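PDB 5ZRU: alpha-1,3-glucanase from Bacillus circulans, which probably hydrolyses alpha-1,3-glucan as a family GH87 glycoside hydrolase, this chain being its catalytic unit, with calcium and zinc ions bound. Local coordinates for residues 483-488 against 509-514; 411-416 against 435-440; 488-493 against 514-519. One frame throughout, in Å; residues are numbered along the deposited sequence.

Contact 1: residues 483-488 against 509-514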
loop_
_atom_site.group_PDB
_atom_site.type_symbol
_atom_site.label_atom_id
_atom_site.label_comp_id
_atom_site.label_asym_id
_atom_site.label_seq_id
_atom_site.Cartn_x
_atom_site.Cartn_y
_atom_site.Cartn_z
ATOM N N PRO A 483 -4.941 -23.222 14.286
ATOM C CA PRO A 483 -6.214 -23.008 13.588
ATOM C C PRO A 483 -6.527 -21.533 13.364
ATOM O O PRO A 483 -6.029 -20.638 14.048
ATOM C CB PRO A 483 -7.248 -23.650 14.524
ATOM C CG PRO A 483 -6.583 -23.663 15.869
ATOM C CD PRO A 483 -5.131 -23.872 15.600
ATOM N N ILE A 484 -7.355 -21.293 12.357
ATOM C CA ILE A 484 -8.051 -20.021 12.200
ATOM C C ILE A 484 -9.391 -20.161 12.903
ATOM O O ILE A 484 -10.152 -21.090 12.613
ATOM C CB ILE A 484 -8.243 -19.665 10.715
ATOM C CG1 ILE A 484 -6.922 -19.749 9.934
ATOM C CG2 ILE A 484 -8.900 -18.277 10.565
ATOM C CD1 ILE A 484 -5.943 -18.668 10.270
ATOM N N LYS A 485 -9.679 -19.248 13.831
ATOM C CA LYS A 485 -10.801 -19.401 14.749
ATOM C C LYS A 485 -11.481 -18.062 15.014
ATOM O O LYS A 485 -10.805 -17.054 15.227
ATOM C CB LYS A 485 -10.311 -20.007 16.070
ATOM C CG LYS A 485 -11.316 -20.010 17.179
ATOM C CD LYS A 485 -10.854 -20.878 18.354
ATOM C CE LYS A 485 -9.664 -20.299 19.095
ATOM N NZ LYS A 485 -9.524 -20.964 20.442
ATOM N N ASN A 486 -12.821 -18.066 14.997
ATOM C CA ASN A 486 -13.675 -16.934 15.381
ATOM C C ASN A 486 -13.498 -15.737 14.435
ATOM O O ASN A 486 -12.991 -14.667 14.795
ATOM C CB ASN A 486 -13.431 -16.529 16.843
ATOM C CG ASN A 486 -13.813 -17.628 17.827
ATOM O OD1 ASN A 486 -14.683 -18.455 17.549
ATOM N ND2 ASN A 486 -13.162 -17.637 18.984
ATOM N N VAL A 487 -13.957 -15.937 13.203
ATOM C CA VAL A 487 -13.869 -14.921 12.161
ATOM C C VAL A 487 -15.228 -14.813 11.486
ATOM O O VAL A 487 -15.848 -15.831 11.161
ATOM C CB VAL A 487 -12.775 -15.237 11.118
ATOM C CG1 VAL A 487 -12.564 -14.029 10.214
ATOM C CG2 VAL A 487 -11.462 -15.619 11.789
ATOM N N THR A 488 -15.692 -13.583 11.286
ATOM C CA THR A 488 -16.952 -13.324 10.604
ATOM C C THR A 488 -16.693 -12.368 9.454
ATOM O O THR A 488 -15.996 -11.361 9.632
ATOM C CB THR A 488 -17.985 -12.727 11.563
ATOM O OG1 THR A 488 -18.128 -13.583 12.702
ATOM C CG2 THR A 488 -19.346 -12.566 10.866
ATOM N N GLY A 509 -6.848 -26.342 11.173
ATOM C CA GLY A 509 -8.228 -26.316 11.618
ATOM C C GLY A 509 -8.912 -24.987 11.324
ATOM O O GLY A 509 -8.283 -23.922 11.288
ATOM N N PHE A 510 -10.230 -25.053 11.121
ATOM C CA PHE A 510 -11.069 -23.874 10.920
ATOM C C PHE A 510 -12.287 -23.983 11.825
ATOM O O PHE A 510 -13.083 -24.916 11.691
ATOM C CB PHE A 510 -11.487 -23.734 9.453
ATOM C CG PHE A 510 -10.336 -23.422 8.541
ATOM C CD1 PHE A 510 -9.964 -22.109 8.304
ATOM C CD2 PHE A 510 -9.612 -24.440 7.943
ATOM C CE1 PHE A 510 -8.890 -21.809 7.472
ATOM C CE2 PHE A 510 -8.526 -24.155 7.113
ATOM C CZ PHE A 510 -8.171 -22.831 6.873
ATOM N N GLU A 511 -12.431 -23.029 12.744
ATOM C CA GLU A 511 -13.429 -23.101 13.808
ATOM C C GLU A 511 -14.211 -21.796 13.888
ATOM O O GLU A 511 -13.610 -20.727 14.016
ATOM C CB GLU A 511 -12.751 -23.381 15.154
ATOM C CG GLU A 511 -11.966 -24.694 15.182
ATOM C CD GLU A 511 -11.016 -24.787 16.366
ATOM O OE1 GLU A 511 -9.932 -25.393 16.209
ATOM O OE2 GLU A 511 -11.352 -24.250 17.445
ATOM N N ASN A 512 -15.542 -21.892 13.851
ATOM C CA ASN A 512 -16.439 -20.734 13.954
ATOM C C ASN A 512 -16.078 -19.654 12.928
ATOM O O ASN A 512 -15.820 -18.500 13.263
ATOM C CB ASN A 512 -16.434 -20.147 15.370
ATOM C CG ASN A 512 -17.530 -19.092 15.574
ATOM O OD1 ASN A 512 -18.585 -19.151 14.944
ATOM N ND2 ASN A 512 -17.277 -18.130 16.453
ATOM N N ILE A 513 -16.074 -20.046 11.659
ATOM C CA ILE A 513 -15.869 -19.119 10.548
ATOM C C ILE A 513 -17.216 -18.913 9.869
ATOM O O ILE A 513 -17.796 -19.868 9.339
ATOM C CB ILE A 513 -14.835 -19.645 9.541
ATOM C CG1 ILE A 513 -13.586 -20.191 10.246
ATOM C CG2 ILE A 513 -14.492 -18.548 8.527
ATOM C CD1 ILE A 513 -12.824 -19.165 11.107
ATOM N N VAL A 514 -17.704 -17.668 9.859
ATOM C CA VAL A 514 -19.050 -17.359 9.382
ATOM C C VAL A 514 -18.975 -16.295 8.296
ATOM O O VAL A 514 -18.274 -15.288 8.453
ATOM C CB VAL A 514 -19.963 -16.889 10.529
ATOM C CG1 VAL A 514 -21.364 -16.570 9.990
ATOM C CG2 VAL A 514 -20.026 -17.951 11.626
HETATM O O HOH W 1 -17.655 -16.285 13.670
#
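Residues 483-488 and 509-514 run parallel and in step, Pro483 beside Gly509 and Thr488 beside Val514, with end-to-end directions 4° apart, and both chains turn a corner at an asparagine, Asn486 and Asn512. Backbone bonds continue through the bend: Glu511 N donates to Ile484 O (3.0 Å), Asn486 N to Glu511 O (2.9 Å) and Val514 N to Val487 O. At the corner, Asn486 and Asn512 both have positive phi and psi, and their side chains are joined directly. Asn512 ND2 reaches Asn486 OD1 at 2.8 Å with a nearly straight N-H. The acceptor lies in the amide plane of Asn512, while the donor is tilted 33° from the carbonyl plane of Asn486; the two amides are turned 76° against each other. Asn512 CG stands anti to its own N whereas that of Asn486 is anti to the carbonyl carbon, a difference that contributes to the crossing. On the buried face, either side of the bend, Ile513 CD1 packs on Val487 CG2 (3.9 Å), and Ile484 CG1 approaches Phe510 CE1 obliquely (3.8 Å). On the other face Lys485 crosses Glu511 obliquely, Lys485 CD lying 3.5 Å from Glu511 OE2; Lys485 NZ hydrogen-bonds to Gln446 O. Water 1 bridges Thr488 OG1 and Asn512 O. Since Asn486 ND2 also donates to Asn448 O, the Asn486 amide is held at both OD1 and ND2, and one amide-amide hydrogen bond joins equivalent corners of successive coils of the pectate-lyase-like beta-helix.

Contact 2: residues 411-416 against 435-440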
loop_
_atom_site.group_PDB
_atom_site.type_symbol
_atom_site.label_atom_id
_atom_site.label_comp_id
_atom_site.label_asym_id
_atom_site.label_seq_id
_atom_site.Cartn_x
_atom_site.Cartn_y
_atom_site.Cartn_z
ATOM N N ALA A 411 -4.233 -8.222 6.013
ATOM C CA ALA A 411 -3.881 -9.505 6.617
ATOM C C ALA A 411 -3.895 -9.427 8.139
ATOM O O ALA A 411 -3.415 -8.449 8.723
ATOM C CB ALA A 411 -2.495 -9.972 6.154
ATOM N N PHE A 412 -4.411 -10.483 8.781
ATOM C CA PHE A 412 -4.295 -10.655 10.224
ATOM C C PHE A 412 -3.601 -11.987 10.478
ATOM O O PHE A 412 -3.970 -13.005 9.883
ATOM C CB PHE A 412 -5.656 -10.636 10.949
ATOM C CG PHE A 412 -6.422 -9.335 10.829
ATOM C CD1 PHE A 412 -5.789 -8.109 10.997
ATOM C CD2 PHE A 412 -7.785 -9.353 10.551
ATOM C CE1 PHE A 412 -6.496 -6.917 10.894
ATOM C CE2 PHE A 412 -8.515 -8.164 10.440
ATOM C CZ PHE A 412 -7.868 -6.940 10.613
ATOM N N PHE A 413 -2.606 -11.979 11.363
ATOM C CA PHE A 413 -1.824 -13.178 11.640
ATOM C C PHE A 413 -1.951 -13.693 13.068
ATOM O O PHE A 413 -1.382 -14.748 13.382
ATOM C CB PHE A 413 -0.354 -12.907 11.301
ATOM C CG PHE A 413 -0.156 -12.525 9.861
ATOM C CD1 PHE A 413 -0.530 -13.401 8.856
ATOM C CD2 PHE A 413 0.358 -11.287 9.508
ATOM C CE1 PHE A 413 -0.387 -13.059 7.517
ATOM C CE2 PHE A 413 0.516 -10.945 8.166
ATOM C CZ PHE A 413 0.143 -11.832 7.175
ATOM N N GLY A 414 -2.685 -13.006 13.933
ATOM C CA GLY A 414 -2.863 -13.489 15.287
ATOM C C GLY A 414 -3.514 -12.426 16.148
ATOM O O GLY A 414 -3.914 -11.366 15.660
ATOM N N GLY A 415 -3.602 -12.734 17.442
ATOM C CA GLY A 415 -4.221 -11.832 18.395
ATOM C C GLY A 415 -5.735 -11.935 18.467
ATOM O O GLY A 415 -6.311 -12.994 18.190
ATOM N N SER A 416 -6.394 -10.839 18.845
ATOM C CA SER A 416 -7.825 -10.879 19.104
ATOM C C SER A 416 -8.467 -9.548 18.735
ATOM O O SER A 416 -7.852 -8.486 18.869
ATOM C CB SER A 416 -8.086 -11.209 20.583
ATOM O OG SER A 416 -9.461 -11.164 20.897
ATOM N N ARG A 435 -6.149 -11.938 3.607
ATOM C CA ARG A 435 -5.614 -13.233 3.993
ATOM C C ARG A 435 -5.450 -13.303 5.505
ATOM O O ARG A 435 -5.268 -12.289 6.189
ATOM C CB ARG A 435 -4.279 -13.554 3.288
ATOM C CG ARG A 435 -3.037 -12.886 3.878
ATOM C CD ARG A 435 -1.788 -13.363 3.143
ATOM N NE ARG A 435 -0.588 -12.666 3.605
ATOM C CZ ARG A 435 0.640 -13.164 3.513
ATOM N NH1 ARG A 435 0.835 -14.366 2.977
ATOM N NH2 ARG A 435 1.677 -12.465 3.963
ATOM N N MET A 436 -5.557 -14.519 6.024
ATOM C CA MET A 436 -5.155 -14.822 7.390
ATOM C C MET A 436 -4.332 -16.095 7.332
ATOM O O MET A 436 -4.663 -17.003 6.568
ATOM C CB MET A 436 -6.363 -15.009 8.307
ATOM C CG MET A 436 -7.313 -13.811 8.349
ATOM S SD MET A 436 -8.746 -14.111 9.415
ATOM C CE MET A 436 -7.987 -14.227 11.031
ATOM N N ASN A 437 -3.254 -16.160 8.108
ATOM C CA ASN A 437 -2.573 -17.440 8.270
ATOM C C ASN A 437 -1.962 -17.495 9.662
ATOM O O ASN A 437 -1.955 -16.507 10.399
ATOM C CB ASN A 437 -1.532 -17.697 7.156
ATOM C CG ASN A 437 -0.304 -16.785 7.216
ATOM O OD1 ASN A 437 0.212 -16.454 8.278
ATOM N ND2 ASN A 437 0.192 -16.406 6.035
ATOM N N THR A 438 -1.461 -18.681 10.021
ATOM C CA THR A 438 -0.735 -18.871 11.269
ATOM C C THR A 438 0.714 -19.274 10.997
ATOM O O THR A 438 1.329 -19.990 11.791
ATOM C CB THR A 438 -1.438 -19.899 12.162
ATOM O OG1 THR A 438 -1.638 -21.128 11.441
ATOM C CG2 THR A 438 -2.808 -19.374 12.606
ATOM N N VAL A 439 1.286 -18.788 9.886
ATOM C CA VAL A 439 2.631 -19.214 9.495
ATOM C C VAL A 439 3.752 -18.477 10.221
ATOM O O VAL A 439 4.898 -18.935 10.188
ATOM C CB VAL A 439 2.788 -19.075 7.965
ATOM C CG1 VAL A 439 3.167 -17.658 7.586
ATOM C CG2 VAL A 439 3.810 -20.077 7.434
ATOM N N PHE A 440 3.468 -17.376 10.906
ATOM C CA PHE A 440 4.542 -16.544 11.430
ATOM C C PHE A 440 4.759 -16.774 12.919
ATOM O O PHE A 440 3.868 -17.266 13.619
ATOM C CB PHE A 440 4.231 -15.065 11.165
ATOM C CG PHE A 440 4.206 -14.728 9.703
ATOM C CD1 PHE A 440 5.296 -15.037 8.897
ATOM C CD2 PHE A 440 3.080 -14.166 9.118
ATOM C CE1 PHE A 440 5.281 -14.749 7.536
ATOM C CE2 PHE A 440 3.056 -13.879 7.758
ATOM C CZ PHE A 440 4.155 -14.173 6.964
HETATM O O HOH W 2 1.091 -16.086 11.935
#
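The Phe413 ring takes the edge of Phe440 over the centre of one face, a T-shaped (edge-to-face) pair with planes at 89° and centroids 4.8 Å apart; Phe440 CE2 comes to 3.5 Å from Phe413 CE1. At the rim of Phe413, near its plane, lie Arg435 NE and the carbonyl Asn437 O. The relation to the arginine is therefore the reverse of a cation-pi stack: the ring edge of Phe413 points at one face of the guanidinium, whose plane stands 86° from the ring, with Phe413 CZ 3.6 Å from Arg435 NH2. Phe440 in turn carries Val439 CG1 over one face. Asn437 slants across Phe413 as well, its OD1 lying 3.2 Å from Phe413 CD1. CG of Asn437 is held between the backbone N and the carbonyl carbon (chi1 69°), which lets OD1 accept from Val439 N at 3.0 Å in an Asx turn, though that donor stands well above the carbonyl plane. Strands 411-412 and 435-437 belong to successive coils of the parallel beta-helix, and the contact runs on into the loops that follow. The backbones are loosely joined, with Phe412 N donating to Arg435 O at 3.3 Å. Phe412 O and Asn437 N, 3.7 Å apart, are buried without a partner. Water 2 accepts from Phe440 N and lies within hydrogen-bonding distance of Phe413 O, to which it may donate. The Arg435 guanidinium thus has the Phe413 edge over one face, Ala411 CB at its own edge and a salt bridge from NH2 to Asp376, next to the calcium ligand Asp375, so it would probably offset part of the negative charge near that metal site.

Contact 3: residues 488-493 against 514-519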
loop_
_atom_site.group_PDB
_atom_site.type_symbol
_atom_site.label_atom_id
_atom_site.label_comp_id
_atom_site.label_asym_id
_atom_site.label_seq_id
_atom_site.Cartn_x
_atom_site.Cartn_y
_atom_site.Cartn_z
ATOM N N THR A 488 -15.692 -13.583 11.286
ATOM C CA THR A 488 -16.952 -13.324 10.604
ATOM C C THR A 488 -16.693 -12.368 9.454
ATOM O O THR A 488 -15.996 -11.361 9.632
ATOM C CB THR A 488 -17.985 -12.727 11.563
ATOM O OG1 THR A 488 -18.128 -13.583 12.702
ATOM C CG2 THR A 488 -19.346 -12.566 10.866
ATOM N N PHE A 489 -17.249 -12.692 8.285
ATOM C CA PHE A 489 -17.239 -11.848 7.095
ATOM C C PHE A 489 -18.680 -11.473 6.796
ATOM O O PHE A 489 -19.529 -12.359 6.655
ATOM C CB PHE A 489 -16.642 -12.573 5.884
ATOM C CG PHE A 489 -15.230 -13.017 6.071
ATOM C CD1 PHE A 489 -14.934 -14.143 6.816
ATOM C CD2 PHE A 489 -14.197 -12.315 5.474
ATOM C CE1 PHE A 489 -13.634 -14.563 6.973
ATOM C CE2 PHE A 489 -12.889 -12.722 5.641
ATOM C CZ PHE A 489 -12.607 -13.848 6.390
ATOM N N THR A 490 -18.967 -10.175 6.703
ATOM C CA THR A 490 -20.346 -9.749 6.483
ATOM C C THR A 490 -20.400 -8.639 5.440
ATOM O O THR A 490 -19.636 -7.675 5.521
ATOM C CB THR A 490 -20.978 -9.282 7.802
ATOM O OG1 THR A 490 -20.874 -10.342 8.762
ATOM C CG2 THR A 490 -22.451 -8.933 7.588
ATOM N N ASN A 491 -21.310 -8.762 4.472
ATOM C CA ASN A 491 -21.495 -7.736 3.444
ATOM C C ASN A 491 -20.211 -7.548 2.631
ATOM O O ASN A 491 -19.591 -6.485 2.630
ATOM C CB ASN A 491 -21.946 -6.412 4.071
ATOM C CG ASN A 491 -23.400 -6.438 4.509
ATOM O OD1 ASN A 491 -24.268 -6.943 3.787
ATOM N ND2 ASN A 491 -23.673 -5.886 5.686
ATOM N N ILE A 492 -19.801 -8.613 1.952
ATOM C CA ILE A 492 -18.600 -8.583 1.120
ATOM C C ILE A 492 -19.022 -8.823 -0.317
ATOM O O ILE A 492 -19.711 -9.808 -0.603
ATOM C CB ILE A 492 -17.560 -9.642 1.538
ATOM C CG1 ILE A 492 -17.355 -9.679 3.060
ATOM C CG2 ILE A 492 -16.242 -9.434 0.766
ATOM C CD1 ILE A 492 -16.646 -8.484 3.639
ATOM N N ASP A 493 -18.580 -7.950 -1.221
ATOM C CA ASP A 493 -18.787 -8.139 -2.652
ATOM C C ASP A 493 -17.453 -8.521 -3.270
ATOM O O ASP A 493 -16.469 -7.788 -3.119
ATOM C CB ASP A 493 -19.345 -6.873 -3.297
ATOM C CG ASP A 493 -20.735 -6.543 -2.793
ATOM O OD1 ASP A 493 -21.702 -7.167 -3.269
ATOM O OD2 ASP A 493 -20.850 -5.688 -1.894
ATOM N N VAL A 514 -17.704 -17.668 9.859
ATOM C CA VAL A 514 -19.050 -17.359 9.382
ATOM C C VAL A 514 -18.975 -16.295 8.296
ATOM O O VAL A 514 -18.274 -15.288 8.453
ATOM C CB VAL A 514 -19.963 -16.889 10.529
ATOM C CG1 VAL A 514 -21.364 -16.570 9.990
ATOM C CG2 VAL A 514 -20.026 -17.951 11.626
ATOM N N PHE A 515 -19.716 -16.511 7.207
ATOM C CA PHE A 515 -19.769 -15.612 6.059
ATOM C C PHE A 515 -21.223 -15.220 5.830
ATOM O O PHE A 515 -22.021 -16.050 5.380
ATOM C CB PHE A 515 -19.234 -16.291 4.798
ATOM C CG PHE A 515 -17.751 -16.486 4.765
ATOM C CD1 PHE A 515 -17.163 -17.571 5.401
ATOM C CD2 PHE A 515 -16.944 -15.614 4.037
ATOM C CE1 PHE A 515 -15.790 -17.765 5.340
ATOM C CE2 PHE A 515 -15.574 -15.806 3.966
ATOM C CZ PHE A 515 -14.996 -16.886 4.632
ATOM N N ASN A 516 -21.571 -13.963 6.096
ATOM C CA ASN A 516 -22.948 -13.511 5.933
ATOM C C ASN A 516 -23.042 -12.473 4.822
ATOM O O ASN A 516 -22.186 -11.592 4.716
ATOM C CB ASN A 516 -23.491 -12.926 7.249
ATOM C CG ASN A 516 -23.575 -13.969 8.367
ATOM O OD1 ASN A 516 -23.752 -15.158 8.113
ATOM N ND2 ASN A 516 -23.428 -13.521 9.599
ATOM N N ASN A 517 -24.078 -12.583 3.986
ATOM C CA ASN A 517 -24.367 -11.582 2.949
ATOM C C ASN A 517 -23.168 -11.393 2.017
ATOM O O ASN A 517 -22.679 -10.281 1.822
ATOM C CB ASN A 517 -24.777 -10.234 3.565
ATOM C CG ASN A 517 -25.798 -10.372 4.696
ATOM O OD1 ASN A 517 -26.663 -11.249 4.672
ATOM N ND2 ASN A 517 -25.701 -9.490 5.689
ATOM N N ILE A 518 -22.694 -12.496 1.443
ATOM C CA ILE A 518 -21.580 -12.488 0.497
ATOM C C ILE A 518 -22.142 -12.529 -0.918
ATOM O O ILE A 518 -23.018 -13.351 -1.219
ATOM C CB ILE A 518 -20.642 -13.686 0.733
ATOM C CG1 ILE A 518 -20.270 -13.825 2.222
ATOM C CG2 ILE A 518 -19.404 -13.587 -0.174
ATOM C CD1 ILE A 518 -19.576 -12.635 2.834
ATOM N N ASN A 519 -21.636 -11.659 -1.794
ATOM C CA ASN A 519 -21.980 -11.685 -3.214
ATOM C C ASN A 519 -20.727 -11.984 -4.022
ATOM O O ASN A 519 -19.771 -11.201 -4.000
ATOM C CB ASN A 519 -22.595 -10.361 -3.672
ATOM C CG ASN A 519 -23.891 -10.051 -2.957
ATOM O OD1 ASN A 519 -24.778 -10.902 -2.863
ATOM N ND2 ASN A 519 -24.005 -8.828 -2.439
HETATM O O HOH W 3 -23.271 -10.920 10.228
HETATM O O HOH W 4 -24.341 -7.580 1.138
#
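Phe489 lies along Phe515 atom by atom, both side chains leaving their strands in the same direction. Its CB sits 3.6 Å from Phe515 CD2; one step out, CG faces Phe515 CE2 at 3.5 Å. CD1 makes the closest approach of the ring, 3.4 Å to the same Phe515 CE2, and CE1 follows at 3.6 Å from Phe515 CZ. The planes are only 2° apart and each ring places an atom over the rim of the other, so this is an offset (parallel-displaced) stack. Similar first and second torsions in the two residues, with CG beside the backbone N in both, leave the rings parallel. The edge of Phe489 meets Val514 O near its plane. Phe489 also meets Phe453 and Phe515 stacks on Phe553, giving the aromatic ladder of a right-handed parallel beta-helix of the pectate-lyase type, where equivalent positions of successive coils stack. The register is set by Phe489 N to Val514 O and by Asn516 N to Phe489 O, the latter a short bond of 2.7 Å. Beyond the corner at Asn491 and Asn517 the inward row continues with Ile492 CG1 against Ile518 CD1 (3.7 Å). On the outward side, water 3 joins Thr490 OG1 to Asn516 ND2, and water 4 donates to both Asn491 OD1 and Asn517 O at the corner. Further along, Asn519 ND2 donates to Asp493 OD1 (3.0 Å), reaching it on the syn side but 30° out of the carboxylate plane. The other oxygen, Asp493 OD2, forms a salt bridge with Arg12 near the N terminus, and Asn519 OD1 hydrogen-bonds to Thr557 OG1 on the next coil.

Followed from the N terminus, the chain first passes 411-416 and, 24 residues on, returns at 435-440, so contact 2 closes a coil before the others begin. From 483 to 493 it then lays down strands broken by two corners, at Asn486 and Asn491, and 26 residues on repeats them at 509-519. Contacts 1 and 3 are consecutive halves of that pairing: they share Thr488 and Val514, and their segments alternate, so the two cross. Contact 2 belongs to a different face of the beta-helix, yet it touches contact 1 in the interior, where Met436 CE meets Val487 CG2 and Thr438 meets Ile484. Contacts 2 and 3 do not touch.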